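Ribonuclease P protein component 3 (Thermococcus kodakarensis KOD1, PDB 3WYZ) is a protein subunit of archaeal ribonuclease P and probably takes part in removing the 5' leader from precursor tRNAs. Local coordinates at residues 14-19 with 211-216; 22-27 with 60-65; 190-195 with 203-208; 37-42 with 178-183. All blocks are in the same frame, centred on the assembly; numbering follows the deposited sequence.

Interaction 1. Residues 14-19 with 211-216; sequences VEMDVR and FYPRTI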
loop_
_atom_site.group_PDB
_atom_site.type_symbol
_atom_site.label_atom_id
_atom_site.label_comp_id
_atom_site.label_asym_id
_atom_site.label_seq_id
_atom_site.Cartn_x
_atom_site.Cartn_y
_atom_site.Cartn_z
ATOM N N VAL A 14 7.363 10.354 2.118
ATOM C CA VAL A 14 7.791 8.956 1.977
ATOM C C VAL A 14 6.957 8.244 0.908
ATOM O O VAL A 14 5.737 8.325 0.917
ATOM C CB VAL A 14 7.651 8.190 3.300
ATOM C CG1 VAL A 14 8.000 6.714 3.116
ATOM C CG2 VAL A 14 8.524 8.826 4.378
ATOM N N GLU A 15 7.625 7.555 -0.012
ATOM C CA GLU A 15 6.938 6.751 -1.026
ATOM C C GLU A 15 6.982 5.291 -0.588
ATOM O O GLU A 15 8.044 4.686 -0.560
ATOM C CB GLU A 15 7.596 6.953 -2.393
ATOM C CG GLU A 15 7.100 6.053 -3.520
ATOM C CD GLU A 15 5.587 5.936 -3.606
ATOM O OE1 GLU A 15 5.025 5.092 -2.890
ATOM O OE2 GLU A 15 4.965 6.664 -4.413
ATOM N N MET A 16 5.815 4.750 -0.241
ATOM C CA MET A 16 5.699 3.437 0.390
ATOM C C MET A 16 5.693 2.258 -0.572
ATOM O O MET A 16 5.890 1.129 -0.143
ATOM C CB MET A 16 4.421 3.368 1.228
ATOM C CG MET A 16 4.428 4.240 2.466
ATOM S SD MET A 16 5.704 3.755 3.630
ATOM C CE MET A 16 4.967 2.295 4.374
ATOM N N ASP A 17 5.475 2.504 -1.857
ATOM C CA ASP A 17 5.285 1.412 -2.802
ATOM C C ASP A 17 5.679 1.806 -4.228
ATOM O O ASP A 17 4.922 2.459 -4.934
ATOM C CB ASP A 17 3.817 0.966 -2.729
ATOM C CG ASP A 17 3.519 -0.272 -3.548
ATOM O OD1 ASP A 17 4.467 -0.974 -3.952
ATOM O OD2 ASP A 17 2.311 -0.536 -3.766
ATOM N N VAL A 18 6.895 1.429 -4.618
ATOM C CA VAL A 18 7.343 1.487 -6.010
ATOM C C VAL A 18 7.943 0.129 -6.367
ATOM O O VAL A 18 8.625 -0.488 -5.552
ATOM C CB VAL A 18 8.368 2.617 -6.261
ATOM C CG1 VAL A 18 7.709 3.974 -6.117
ATOM C CG2 VAL A 18 9.545 2.526 -5.318
ATOM N N ARG A 19 7.690 -0.331 -7.587
ATOM C CA ARG A 19 7.971 -1.719 -7.958
ATOM C C ARG A 19 8.947 -1.885 -9.126
ATOM O O ARG A 19 9.137 -2.998 -9.612
ATOM C CB ARG A 19 6.652 -2.421 -8.279
ATOM C CG ARG A 19 5.695 -2.468 -7.101
ATOM C CD ARG A 19 4.249 -2.617 -7.535
ATOM N NE ARG A 19 3.337 -2.482 -6.404
ATOM C CZ ARG A 19 2.024 -2.687 -6.465
ATOM N NH1 ARG A 19 1.447 -3.050 -7.607
ATOM N NH2 ARG A 19 1.283 -2.536 -5.373
ATOM N N PHE A 211 3.513 11.451 8.280
ATOM C CA PHE A 211 3.388 10.871 9.616
ATOM C C PHE A 211 3.114 9.369 9.618
ATOM O O PHE A 211 3.737 8.629 10.375
ATOM C CB PHE A 211 2.297 11.607 10.397
ATOM C CG PHE A 211 2.012 11.006 11.733
ATOM C CD1 PHE A 211 2.898 11.180 12.788
ATOM C CD2 PHE A 211 0.859 10.260 11.940
ATOM C CE1 PHE A 211 2.641 10.621 14.030
ATOM C CE2 PHE A 211 0.597 9.700 13.178
ATOM C CZ PHE A 211 1.490 9.878 14.223
ATOM N N TYR A 212 2.177 8.920 8.791
ATOM C CA TYR A 212 1.776 7.511 8.799
ATOM C C TYR A 212 2.818 6.555 8.224
ATOM O O TYR A 212 2.988 5.463 8.757
ATOM C CB TYR A 212 0.426 7.322 8.107
ATOM C CG TYR A 212 -0.726 7.838 8.937
ATOM C CD1 TYR A 212 -1.135 7.167 10.084
ATOM C CD2 TYR A 212 -1.385 9.010 8.593
ATOM C CE1 TYR A 212 -2.180 7.641 10.852
ATOM C CE2 TYR A 212 -2.425 9.497 9.362
ATOM C CZ TYR A 212 -2.822 8.810 10.487
ATOM O OH TYR A 212 -3.863 9.294 11.246
ATOM N N PRO A 213 3.505 6.943 7.136
ATOM C CA PRO A 213 4.642 6.143 6.684
ATOM C C PRO A 213 5.757 6.024 7.738
ATOM O O PRO A 213 6.361 4.956 7.874
ATOM C CB PRO A 213 5.128 6.911 5.457
ATOM C CG PRO A 213 3.894 7.532 4.909
ATOM C CD PRO A 213 3.113 7.943 6.125
ATOM N N ARG A 214 6.013 7.104 8.478
ATOM C CA ARG A 214 6.995 7.095 9.575
ATOM C C ARG A 214 6.668 6.075 10.673
ATOM O O ARG A 214 7.566 5.549 11.328
ATOM C CB ARG A 214 7.111 8.485 10.204
ATOM C CG ARG A 214 7.944 9.483 9.406
ATOM C CD ARG A 214 7.629 10.926 9.809
ATOM N NE ARG A 214 7.537 11.095 11.262
ATOM C CZ ARG A 214 6.908 12.095 11.884
ATOM N NH1 ARG A 214 6.301 13.062 11.201
ATOM N NH2 ARG A 214 6.891 12.129 13.211
ATOM N N THR A 215 5.383 5.806 10.871
ATOM C CA THR A 215 4.918 4.810 11.841
ATOM C C THR A 215 5.243 3.366 11.433
ATOM O O THR A 215 5.190 2.460 12.267
ATOM C CB THR A 215 3.393 4.974 12.056
ATOM O OG1 THR A 215 3.135 6.299 12.539
ATOM C CG2 THR A 215 2.830 3.966 13.049
ATOM N N ILE A 216 5.568 3.158 10.157
ATOM C CA ILE A 216 5.790 1.819 9.592
ATOM C C ILE A 216 7.252 1.562 9.204
ATOM O O ILE A 216 7.788 0.484 9.485
ATOM C CB ILE A 216 4.917 1.618 8.329
ATOM C CG1 ILE A 216 3.442 1.873 8.656
ATOM C CG2 ILE A 216 5.107 0.218 7.752
ATOM C CD1 ILE A 216 2.582 2.141 7.439
#
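M16 bends twice, at chi2 and again at chi3 (-77°), and this double bend sets its sulfur beside P213 and its methyl against I216. V14 holds CG1 anti to the backbone N (chi1 176°), which leaves CB and both methyls facing the proline ring. These two side chains run alongside each other in opposing senses, V14 CB lying 3.6 Å from P213 CB. M16 SD reaches the same proline carbon at 3.7 Å, so P213 CB touches both residues, the valine and the methionine approaching it roughly at right angles to each other. Farther along the helix, the M16 methyl CE rests against I216, 3.9 Å from its CD1 and nearly as close to CB and CG2. The axes of strand 14-18 and of helical segment 211-216 pass 8.7 Å apart, inclined at 61°. The site is the N-terminal end of the first strand of the TIM-barrel-like sheet, covered by the C-terminal helix; L88 of strand 88-92 touches both M16 and I216, and F174 of strand 173-176 also packs on M16. No hydrogen bond crosses between the segments. Cohesion therefore rests on dispersion and the exclusion of water, the thioether touching both proline ring and branched isoleucine in a largely buried apolar contact.

Interaction 2. Residues 22-27 with 60-65; sequences EAHELA and GKYGKV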
loop_
_atom_site.group_PDB
_atom_site.type_symbol
_atom_site.label_atom_id
_atom_site.label_comp_id
_atom_site.label_asym_id
_atom_site.label_seq_id
_atom_site.Cartn_x
_atom_site.Cartn_y
_atom_site.Cartn_z
ATOM N N GLU A 22 13.903 1.854 -12.315
ATOM C CA GLU A 22 13.965 3.237 -12.791
ATOM C C GLU A 22 13.001 4.146 -12.031
ATOM O O GLU A 22 13.295 5.316 -11.798
ATOM C CB GLU A 22 13.674 3.315 -14.293
ATOM C CG GLU A 22 14.737 2.665 -15.164
ATOM C CD GLU A 22 14.515 2.922 -16.644
ATOM O OE1 GLU A 22 14.207 4.082 -17.006
ATOM O OE2 GLU A 22 14.654 1.967 -17.447
ATOM N N ALA A 23 11.846 3.598 -11.664
ATOM C CA ALA A 23 10.866 4.316 -10.853
ATOM C C ALA A 23 11.460 4.663 -9.486
ATOM O O ALA A 23 11.287 5.775 -8.991
ATOM C CB ALA A 23 9.604 3.474 -10.685
ATOM N N HIS A 24 12.164 3.700 -8.896
ATOM C CA HIS A 24 12.812 3.885 -7.603
ATOM C C HIS A 24 13.883 4.980 -7.645
ATOM O O HIS A 24 13.883 5.872 -6.802
ATOM C CB HIS A 24 13.433 2.571 -7.133
ATOM C CG HIS A 24 13.938 2.614 -5.726
ATOM N ND1 HIS A 24 13.232 2.081 -4.668
ATOM C CD2 HIS A 24 15.077 3.123 -5.203
ATOM C CE1 HIS A 24 13.919 2.259 -3.555
ATOM N NE2 HIS A 24 15.038 2.896 -3.851
ATOM N N GLU A 25 14.786 4.906 -8.623
ATOM C CA GLU A 25 15.849 5.910 -8.767
ATOM C C GLU A 25 15.278 7.306 -9.024
ATOM O O GLU A 25 15.826 8.306 -8.551
ATOM C CB GLU A 25 16.818 5.527 -9.888
ATOM C CG GLU A 25 18.127 6.330 -9.900
ATOM C CD GLU A 25 18.095 7.589 -10.765
ATOM O OE1 GLU A 25 19.124 8.307 -10.812
ATOM O OE2 GLU A 25 17.054 7.865 -11.405
ATOM N N LEU A 26 14.179 7.370 -9.770
ATOM C CA LEU A 26 13.509 8.636 -10.052
ATOM C C LEU A 26 12.836 9.207 -8.806
ATOM O O LEU A 26 13.014 10.378 -8.480
ATOM C CB LEU A 26 12.486 8.447 -11.179
ATOM C CG LEU A 26 11.717 9.686 -11.646
ATOM C CD1 LEU A 26 12.671 10.810 -12.022
ATOM C CD2 LEU A 26 10.799 9.334 -12.815
ATOM N N ALA A 27 12.074 8.366 -8.111
ATOM C CA ALA A 27 11.365 8.774 -6.894
ATOM C C ALA A 27 12.290 9.208 -5.754
ATOM O O ALA A 27 11.890 10.011 -4.908
ATOM C CB ALA A 27 10.459 7.646 -6.414
ATOM N N GLY A 60 20.141 -4.977 0.167
ATOM C CA GLY A 60 21.447 -4.424 -0.188
ATOM C C GLY A 60 21.386 -3.461 -1.358
ATOM O O GLY A 60 22.203 -2.558 -1.466
ATOM N N LYS A 61 20.411 -3.658 -2.238
ATOM C CA LYS A 61 20.252 -2.831 -3.432
ATOM C C LYS A 61 19.445 -1.555 -3.161
ATOM O O LYS A 61 19.852 -0.463 -3.566
ATOM C CB LYS A 61 19.595 -3.659 -4.545
ATOM C CG LYS A 61 19.236 -2.895 -5.807
ATOM C CD LYS A 61 20.434 -2.200 -6.434
ATOM C CE LYS A 61 20.043 -1.502 -7.727
ATOM N NZ LYS A 61 19.557 -2.460 -8.761
ATOM N N TYR A 62 18.301 -1.701 -2.493
ATOM C CA TYR A 62 17.363 -0.588 -2.289
ATOM C C TYR A 62 17.283 -0.045 -0.861
ATOM O O TYR A 62 16.850 1.091 -0.667
ATOM C CB TYR A 62 15.964 -1.007 -2.720
ATOM C CG TYR A 62 15.878 -1.467 -4.149
ATOM C CD1 TYR A 62 15.846 -0.553 -5.194
ATOM C CD2 TYR A 62 15.821 -2.822 -4.456
ATOM C CE1 TYR A 62 15.766 -0.977 -6.507
ATOM C CE2 TYR A 62 15.735 -3.257 -5.760
ATOM C CZ TYR A 62 15.705 -2.335 -6.781
ATOM O OH TYR A 62 15.614 -2.782 -8.079
ATOM N N GLY A 63 17.665 -0.851 0.125
ATOM C CA GLY A 63 17.601 -0.451 1.532
ATOM C C GLY A 63 16.315 -0.908 2.194
ATOM O O GLY A 63 16.303 -1.908 2.913
ATOM N N LYS A 64 15.235 -0.162 1.958
ATOM C CA LYS A 64 13.914 -0.504 2.483
ATOM C C LYS A 64 13.156 -1.342 1.460
ATOM O O LYS A 64 13.053 -0.965 0.291
ATOM C CB LYS A 64 13.120 0.761 2.808
ATOM C CG LYS A 64 13.744 1.629 3.892
ATOM C CD LYS A 64 13.583 0.982 5.254
ATOM C CE LYS A 64 14.114 1.848 6.389
ATOM N NZ LYS A 64 14.164 1.155 7.714
ATOM N N VAL A 65 12.625 -2.475 1.902
ATOM C CA VAL A 65 11.958 -3.412 1.009
ATOM C C VAL A 65 10.598 -3.820 1.566
ATOM O O VAL A 65 10.466 -4.124 2.757
ATOM C CB VAL A 65 12.828 -4.674 0.759
ATOM C CG1 VAL A 65 12.087 -5.685 -0.106
ATOM C CG2 VAL A 65 14.140 -4.293 0.087
#
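Aromatic packing carries this contact: the edge of the Y62 ring is directed at the face of H24 in an edge-to-face pair, centroids 4.8 Å apart and planes at 61°. Y62 CD1 stands over the middle of the imidazole, 3.6 Å above its plane, and is almost equally far from all five ring atoms, the nearest being H24 CG at 3.7 Å. H24 extends from helix 21-30 with CG anti to the backbone N (chi1 -171°), a setting that sends the ring across to the last turn of helix 48-62; the pair thus joins two outer helices of the barrel-like fold near its surface. An apolar contact adds to it, Y62 CB lying 3.9 Å from H24 CE1. Within its own segment, K61 CG lies over one face of the Y62 ring. F36 of strand 33-41 stacks with Y62 and touches H24, so the two rings meet above the strand that links their helices. Backbone geometry matters just beyond Y62: G63 leaves the helix with positive phi (95°), at angles that would jam a CB against the preceding carbonyl oxygen. An alanine at H24 would remove the imidazole and is likely to leave the Y62 edge without its aromatic face, opening a gap between the helices. No hydrogen bond links the segments; the attraction is mainly that of the slightly positive C-H at CD1 for the imidazole pi face, with dispersion.

Interaction 3. Residues 190-195 with 203-208; sequences DLMSLG and PEARAS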
loop_
_atom_site.group_PDB
_atom_site.type_symbol
_atom_site.label_atom_id
_atom_site.label_comp_id
_atom_site.label_asym_id
_atom_site.label_seq_id
_atom_site.Cartn_x
_atom_site.Cartn_y
_atom_site.Cartn_z
ATOM N N ASP A 190 1.535 15.927 -6.150
ATOM C CA ASP A 190 0.532 15.224 -6.950
ATOM C C ASP A 190 -0.150 14.111 -6.164
ATOM O O ASP A 190 -1.355 13.897 -6.315
ATOM C CB ASP A 190 1.143 14.644 -8.232
ATOM C CG ASP A 190 1.448 15.717 -9.279
ATOM O OD1 ASP A 190 1.532 16.912 -8.896
ATOM O OD2 ASP A 190 1.610 15.360 -10.479
ATOM N N LEU A 191 0.608 13.397 -5.335
ATOM C CA LEU A 191 0.023 12.342 -4.507
ATOM C C LEU A 191 -0.949 12.923 -3.482
ATOM O O LEU A 191 -1.957 12.304 -3.168
ATOM C CB LEU A 191 1.115 11.525 -3.809
ATOM C CG LEU A 191 2.021 10.661 -4.696
ATOM C CD1 LEU A 191 2.942 9.843 -3.818
ATOM C CD2 LEU A 191 1.222 9.746 -5.614
ATOM N N MET A 192 -0.648 14.116 -2.980
ATOM C CA MET A 192 -1.539 14.813 -2.053
ATOM C C MET A 192 -2.800 15.330 -2.751
ATOM O O MET A 192 -3.859 15.438 -2.127
ATOM C CB MET A 192 -0.798 15.962 -1.363
ATOM C CG MET A 192 0.241 15.483 -0.366
ATOM S SD MET A 192 1.008 16.794 0.607
ATOM C CE MET A 192 1.780 17.792 -0.667
ATOM N N SER A 193 -2.694 15.642 -4.043
ATOM C CA SER A 193 -3.863 16.021 -4.836
ATOM C C SER A 193 -4.855 14.870 -4.969
ATOM O O SER A 193 -6.059 15.101 -4.984
ATOM C CB SER A 193 -3.443 16.509 -6.223
ATOM O OG SER A 193 -2.591 17.633 -6.115
ATOM N N LEU A 194 -4.357 13.637 -5.087
ATOM C CA LEU A 194 -5.235 12.468 -5.060
ATOM C C LEU A 194 -5.993 12.434 -3.738
ATOM O O LEU A 194 -7.203 12.223 -3.721
ATOM C CB LEU A 194 -4.446 11.171 -5.242
ATOM C CG LEU A 194 -5.230 9.853 -5.160
ATOM C CD1 LEU A 194 -6.336 9.791 -6.203
ATOM C CD2 LEU A 194 -4.291 8.668 -5.318
ATOM N N GLY A 195 -5.280 12.650 -2.634
ATOM C CA GLY A 195 -5.907 12.733 -1.319
ATOM C C GLY A 195 -7.048 13.738 -1.296
ATOM O O GLY A 195 -8.166 13.413 -0.899
ATOM N N PRO A 203 -3.905 18.955 5.645
ATOM C CA PRO A 203 -3.023 18.301 6.620
ATOM C C PRO A 203 -3.169 16.782 6.667
ATOM O O PRO A 203 -2.203 16.086 6.982
ATOM C CB PRO A 203 -3.444 18.915 7.960
ATOM C CG PRO A 203 -4.812 19.458 7.734
ATOM C CD PRO A 203 -4.845 19.884 6.297
ATOM N N GLU A 204 -4.357 16.278 6.344
ATOM C CA GLU A 204 -4.592 14.834 6.291
ATOM C C GLU A 204 -3.815 14.210 5.137
ATOM O O GLU A 204 -3.137 13.201 5.324
ATOM C CB GLU A 204 -6.086 14.521 6.165
ATOM C CG GLU A 204 -6.899 14.893 7.401
ATOM C CD GLU A 204 -8.401 14.787 7.191
ATOM O OE1 GLU A 204 -8.888 15.169 6.108
ATOM O OE2 GLU A 204 -9.105 14.324 8.113
ATOM N N ALA A 205 -3.901 14.820 3.955
ATOM C CA ALA A 205 -3.128 14.367 2.791
ATOM C C ALA A 205 -1.624 14.380 3.067
ATOM O O ALA A 205 -0.904 13.455 2.689
ATOM C CB ALA A 205 -3.446 15.223 1.580
ATOM N N ARG A 206 -1.163 15.432 3.736
ATOM C CA ARG A 206 0.238 15.551 4.141
ATOM C C ARG A 206 0.648 14.426 5.089
ATOM O O ARG A 206 1.733 13.864 4.951
ATOM C CB ARG A 206 0.472 16.911 4.808
ATOM C CG ARG A 206 1.920 17.232 5.142
ATOM C CD ARG A 206 2.036 18.535 5.924
ATOM N NE ARG A 206 1.479 19.665 5.183
ATOM C CZ ARG A 206 2.078 20.282 4.163
ATOM N NH1 ARG A 206 3.281 19.895 3.733
ATOM N NH2 ARG A 206 1.467 21.299 3.560
ATOM N N ALA A 207 -0.213 14.109 6.055
ATOM C CA ALA A 207 0.074 13.042 7.024
ATOM C C ALA A 207 0.159 11.666 6.374
ATOM O O ALA A 207 0.909 10.808 6.843
ATOM C CB ALA A 207 -0.962 13.028 8.135
ATOM N N SER A 208 -0.591 11.461 5.291
ATOM C CA SER A 208 -0.546 10.208 4.536
ATOM C C SER A 208 0.789 9.957 3.814
ATOM O O SER A 208 1.091 8.817 3.448
ATOM C CB SER A 208 -1.698 10.158 3.530
ATOM O OG SER A 208 -2.947 10.188 4.203
#
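M192 loses the most surface here, followed by A205 and R206, and the thioether chain lies across the backbone of the facing helix. Its CB is 4.0 Å from A205 CB, and CG passes 3.8 Å from A205 O. The chain runs straight through chi2 and then bends at chi3 (-61°), with SD 3.8 Å from R206 CA. A205 answers with its methyl group, which points into the contact and rests 3.7 Å from M192 O. R206 directs its CB away from the partner helix and contributes mainly backbone; its guanidinium leads off to a long, weak ion pair with D11 and a weak hydrogen bond to R10 O. The helices come close, M192 CA and A205 CA being 5.1 Å apart; A205 and G195 are small here, and a side-chain carbon at G195 would sit tightly against the A205 methyl. A serine at M192 would lack the sulfur and its methyl, and would probably leave the backbone at R206 uncovered on this side. Helices 188-198 and 202-209, consecutive in the chain, thus form a closely packed pair. L209 of the second helix touches both L191 and M192, while L191 and L194 turn to I175, placing the pair against strand 173-176 at one edge of the parallel sheet.

Interaction 4. Residues 37-42 with 178-183; sequences TKKLVL and SAESRW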
loop_
_atom_site.group_PDB
_atom_site.type_symbol
_atom_site.label_atom_id
_atom_site.label_comp_id
_atom_site.label_asym_id
_atom_site.label_seq_id
_atom_site.Cartn_x
_atom_site.Cartn_y
_atom_site.Cartn_z
ATOM N N THR A 37 9.050 -2.309 -3.552
ATOM C CA THR A 37 8.128 -3.415 -3.336
ATOM C C THR A 37 8.380 -4.546 -4.336
ATOM O O THR A 37 8.380 -4.328 -5.550
ATOM C CB THR A 37 6.670 -2.935 -3.462
ATOM O OG1 THR A 37 6.410 -1.930 -2.467
ATOM C CG2 THR A 37 5.703 -4.096 -3.279
ATOM N N LYS A 38 8.618 -5.746 -3.815
ATOM C CA LYS A 38 8.732 -6.936 -4.647
ATOM C C LYS A 38 7.353 -7.578 -4.754
ATOM O O LYS A 38 6.775 -7.997 -3.752
ATOM C CB LYS A 38 9.727 -7.928 -4.042
ATOM C CG LYS A 38 9.943 -9.182 -4.878
ATOM C CD LYS A 38 10.526 -10.314 -4.046
ATOM C CE LYS A 38 10.806 -11.548 -4.894
ATOM N NZ LYS A 38 9.577 -12.155 -5.473
ATOM N N LYS A 39 6.830 -7.644 -5.971
ATOM C CA LYS A 39 5.534 -8.251 -6.226
ATOM C C LYS A 39 5.691 -9.769 -6.219
ATOM O O LYS A 39 6.588 -10.308 -6.870
ATOM C CB LYS A 39 4.984 -7.756 -7.562
ATOM C CG LYS A 39 3.500 -8.010 -7.765
ATOM C CD LYS A 39 2.941 -7.106 -8.853
ATOM C CE LYS A 39 1.482 -7.413 -9.140
ATOM N NZ LYS A 39 0.877 -6.427 -10.076
ATOM N N LEU A 40 4.828 -10.452 -5.471
ATOM C CA LEU A 40 4.964 -11.890 -5.252
ATOM C C LEU A 40 3.645 -12.644 -5.439
ATOM O O LEU A 40 2.734 -12.529 -4.620
ATOM C CB LEU A 40 5.512 -12.137 -3.850
ATOM C CG LEU A 40 5.756 -13.585 -3.434
ATOM C CD1 LEU A 40 6.556 -14.334 -4.495
ATOM C CD2 LEU A 40 6.464 -13.629 -2.088
ATOM N N VAL A 41 3.572 -13.427 -6.517
ATOM C CA VAL A 41 2.382 -14.208 -6.859
ATOM C C VAL A 41 2.538 -15.637 -6.352
ATOM O O VAL A 41 3.502 -16.317 -6.705
ATOM C CB VAL A 41 2.151 -14.238 -8.381
ATOM C CG1 VAL A 41 0.764 -14.783 -8.699
ATOM C CG2 VAL A 41 2.343 -12.845 -8.982
ATOM N N LEU A 42 1.586 -16.086 -5.535
ATOM C CA LEU A 42 1.687 -17.376 -4.852
ATOM C C LEU A 42 0.440 -18.249 -5.012
ATOM O O LEU A 42 -0.676 -17.802 -4.752
ATOM C CB LEU A 42 1.961 -17.150 -3.361
ATOM C CG LEU A 42 3.391 -17.331 -2.837
ATOM C CD1 LEU A 42 4.441 -16.750 -3.773
ATOM C CD2 LEU A 42 3.512 -16.729 -1.443
ATOM N N SER A 178 2.332 3.147 -6.296
ATOM C CA SER A 178 2.390 1.717 -6.622
ATOM C C SER A 178 2.905 1.566 -8.054
ATOM O O SER A 178 2.378 0.771 -8.833
ATOM C CB SER A 178 1.020 1.046 -6.452
ATOM O OG SER A 178 0.536 1.194 -5.128
ATOM N N ALA A 179 3.936 2.346 -8.384
ATOM C CA ALA A 179 4.420 2.477 -9.757
ATOM C C ALA A 179 5.141 1.220 -10.217
ATOM O O ALA A 179 5.975 0.668 -9.493
ATOM C CB ALA A 179 5.338 3.680 -9.885
ATOM N N GLU A 180 4.788 0.761 -11.415
ATOM C CA GLU A 180 5.463 -0.367 -12.050
ATOM C C GLU A 180 6.335 0.090 -13.220
ATOM O O GLU A 180 6.964 -0.731 -13.888
ATOM C CB GLU A 180 4.437 -1.414 -12.491
ATOM C CG GLU A 180 3.683 -2.000 -11.303
ATOM C CD GLU A 180 2.855 -3.228 -11.632
ATOM O OE1 GLU A 180 2.906 -3.708 -12.788
ATOM O OE2 GLU A 180 2.152 -3.715 -10.719
ATOM N N SER A 181 6.381 1.401 -13.450
ATOM C CA SER A 181 7.306 1.987 -14.417
ATOM C C SER A 181 7.640 3.417 -13.999
ATOM O O SER A 181 6.937 4.010 -13.176
ATOM C CB SER A 181 6.703 1.980 -15.830
ATOM O OG SER A 181 5.664 2.941 -15.957
ATOM N N ARG A 182 8.700 3.966 -14.587
ATOM C CA ARG A 182 9.150 5.325 -14.281
ATOM C C ARG A 182 8.077 6.379 -14.564
ATOM O O ARG A 182 8.082 7.461 -13.972
ATOM C CB ARG A 182 10.425 5.655 -15.076
ATOM C CG ARG A 182 10.210 5.811 -16.575
ATOM C CD ARG A 182 11.516 5.772 -17.354
ATOM N NE ARG A 182 12.585 6.533 -16.705
ATOM C CZ ARG A 182 12.699 7.858 -16.720
ATOM N NH1 ARG A 182 11.810 8.619 -17.352
ATOM N NH2 ARG A 182 13.715 8.433 -16.087
ATOM N N TRP A 183 7.160 6.049 -15.471
ATOM C CA TRP A 183 6.107 6.963 -15.902
ATOM C C TRP A 183 4.990 7.123 -14.866
ATOM O O TRP A 183 4.324 8.160 -14.826
ATOM C CB TRP A 183 5.519 6.476 -17.233
ATOM C CG TRP A 183 6.580 6.181 -18.258
ATOM C CD1 TRP A 183 6.881 4.962 -18.806
ATOM C CD2 TRP A 183 7.501 7.115 -18.827
ATOM N NE1 TRP A 183 7.924 5.086 -19.691
ATOM C CE2 TRP A 183 8.324 6.396 -19.724
ATOM C CE3 TRP A 183 7.709 8.492 -18.670
ATOM C CZ2 TRP A 183 9.338 7.010 -20.462
ATOM C CZ3 TRP A 183 8.719 9.100 -19.404
ATOM C CH2 TRP A 183 9.517 8.358 -20.287
#
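K39 and E180 form a salt bridge in the TIM-barrel-like fold, joining strand 33-41 to the loop that follows strand 173-176. Strand 14-18 pairs with strand 33-41, and its D17 side chain touches T176 of strand 173-176; the bridge lies beyond the C-terminal end of strand 14-18. The close part of the contact is small: K39 NZ donates to E180 OE2 across 3.1 Å, and the two side chains cross at about a right angle. Both reach out from their backbones. K39 has CG anti to its N atom (chi1 -164°) and stays extended to the ammonium, while E180 is extended beyond CG. The rest is loose. K39 CD and CE come no nearer to E180 OE2 than 4.0 Å, both residues are exposed, and just 62 Å² is buried in all, so solvent probably weakens the attraction. A glycerol, probably from the crystallisation liquor, lies about 4 Å from the lysine side chain. The firmer setting lies behind the pair: T37 OG1 and S178 OG each hydrogen-bond to the D17 carboxylate, tying the bases of both segments to strand 14-18. R19 NH1 also forms a salt bridge with E180 OE2, which may offset the charge on this oxygen more fully than the lysine could by itself. The K39 ammonium meets E180 OE2 at its syn lone pair, on the side of OE1.

Overall arrangement
From the N terminus, strand 14-18 opens the widest loop, which interaction 1 closes 192 residues later at the C-terminal helix; the other three contacts nest within it. Helix 21-30 comes next and, through interaction 2, meets the end of helix 48-62. Strand 33-41 lies between them and starts interaction 4, whose partner follows strand 173-176, so interactions 2 and 4 cross; the E22-R182 salt bridge joins them directly. Interaction 3 closes a short loop between consecutive helices, in series with both. It abuts interaction 1, where the A207 carbonyl probably accepts from Y212 N. The set links the first two strands to the loop after the last one and packs helices against the sheet.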